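Local structure of core protein VP7 (African horsesickness virus, 1AHS) at residues Val85-Gly89 with Val90-Ala94. The protein forms the surface layer of the orbivirus core as a homotrimer that binds the structural protein VP3, the present chain being its top domain. Numbering follows the deposited sequence.
Sequences VTVDG and VNVAA
V87 and V90 close a tight reversal of the chain through their backbones, gripping each other twice, an example of how a two-residue turn with left-handed backbone angles suits the twist of the strands it joins. V87 N donates to V90 O at 2.7 Å, in the plane of that carbonyl. The return bond from V90 N to V87 O is longer, 3.1 Å, its donor well above the carbonyl plane and off the lone pairs. Further from the turn, V92 N reaches V85 O at 2.9 Å and almost straight. Between these bonds T86 faces N91 as a non-hydrogen-bonded pair, and T86 CA adds a bent CA-H...O contact of 3.0 Å to V90 O.

Among the side chains, V87 CG2 meets V92 CG2 at 4.0 Å on the face that packs on F61, V98 and W100. With CG1 anti to the backbone N (chi1 -179° in V87), CG2 is the branch that meets the neighbour. On the other face T86 CG2 lies 3.8 Å from N91 CA.

D88 and G89 form the corner; at G89 a CB would jam against D88 O, which calls for glycine. This is a beta hairpin with a type I' turn, strand 90-92 being outermost within this chain in an antiparallel sheet of the jelly-roll top domain.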
loop_
_atom_site.group_PDB
_atom_site.type_symbol
_atom_site.label_atom_id
_atom_site.label_comp_id
_atom_site.label_asym_id
_atom_site.label_seq_id
_atom_site.Cartn_x
_atom_site.Cartn_y
_atom_site.Cartn_z
ATOM N N VAL B 85 13.976 3.636 -16.734
ATOM C CA VAL B 85 14.858 3.609 -15.588
ATOM C C VAL B 85 16.186 3.022 -16.118
ATOM O O VAL B 85 16.169 2.032 -16.860
ATOM C CB VAL B 85 14.226 2.712 -14.466
ATOM C CG1 VAL B 85 15.247 2.355 -13.411
ATOM C CG2 VAL B 85 13.069 3.437 -13.816
ATOM N N THR B 86 17.303 3.718 -15.915
ATOM C CA THR B 86 18.577 3.144 -16.330
ATOM C C THR B 86 19.423 2.884 -15.081
ATOM O O THR B 86 19.364 3.656 -14.117
ATOM C CB THR B 86 19.355 4.036 -17.327
ATOM O OG1 THR B 86 19.624 5.324 -16.770
ATOM C CG2 THR B 86 18.578 4.211 -18.568
ATOM N N VAL B 87 20.062 1.719 -15.019
ATOM C CA VAL B 87 20.957 1.420 -13.904
ATOM C C VAL B 87 22.370 1.212 -14.488
ATOM O O VAL B 87 22.622 0.245 -15.232
ATOM C CB VAL B 87 20.546 0.172 -13.111
ATOM C CG1 VAL B 87 21.520 -0.037 -11.971
ATOM C CG2 VAL B 87 19.150 0.325 -12.538
ATOM N N ASP B 88 23.276 2.141 -14.173
ATOM C CA ASP B 88 24.670 2.111 -14.658
ATOM C C ASP B 88 24.630 2.328 -16.155
ATOM O O ASP B 88 25.371 1.687 -16.903
ATOM C CB ASP B 88 25.357 0.747 -14.381
ATOM C CG ASP B 88 26.853 0.878 -14.013
ATOM O OD1 ASP B 88 27.430 1.990 -14.063
ATOM O OD2 ASP B 88 27.448 -0.152 -13.618
ATOM N N GLY B 89 23.732 3.198 -16.598
ATOM C CA GLY B 89 23.615 3.428 -18.025
ATOM C C GLY B 89 22.808 2.376 -18.784
ATOM O O GLY B 89 22.416 2.608 -19.917
ATOM N N VAL B 90 22.576 1.211 -18.197
ATOM C CA VAL B 90 21.780 0.180 -18.856
ATOM C C VAL B 90 20.288 0.439 -18.624
ATOM O O VAL B 90 19.842 0.698 -17.496
ATOM C CB VAL B 90 22.100 -1.199 -18.302
ATOM C CG1 VAL B 90 21.248 -2.272 -18.992
ATOM C CG2 VAL B 90 23.573 -1.478 -18.449
ATOM N N ASN B 91 19.521 0.387 -19.697
ATOM C CA ASN B 91 18.103 0.608 -19.609
ATOM C C ASN B 91 17.508 -0.675 -19.118
ATOM O O ASN B 91 17.756 -1.749 -19.700
ATOM C CB ASN B 91 17.538 0.956 -20.977
ATOM C CG ASN B 91 16.042 0.917 -21.007
ATOM O OD1 ASN B 91 15.450 -0.054 -21.474
ATOM N ND2 ASN B 91 15.412 1.964 -20.494
ATOM N N VAL B 92 16.768 -0.559 -18.012
ATOM C CA VAL B 92 16.100 -1.687 -17.361
ATOM C C VAL B 92 14.602 -1.596 -17.592
ATOM O O VAL B 92 14.007 -0.518 -17.536
ATOM C CB VAL B 92 16.372 -1.724 -15.838
ATOM C CG1 VAL B 92 15.656 -2.901 -15.221
ATOM C CG2 VAL B 92 17.848 -1.846 -15.576
ATOM N N ALA B 93 13.995 -2.746 -17.820
ATOM C CA ALA B 93 12.576 -2.832 -18.081
ATOM C C ALA B 93 11.687 -3.013 -16.842
ATOM O O ALA B 93 12.134 -3.553 -15.828
ATOM C CB ALA B 93 12.342 -3.949 -19.047
ATOM N N ALA B 94 10.444 -2.520 -16.917
ATOM C CA ALA B 94 9.476 -2.664 -15.827
ATOM C C ALA B 94 9.185 -4.146 -15.715
ATOM O O ALA B 94 9.059 -4.823 -16.739
ATOM C CB ALA B 94 8.213 -1.915 -16.155
#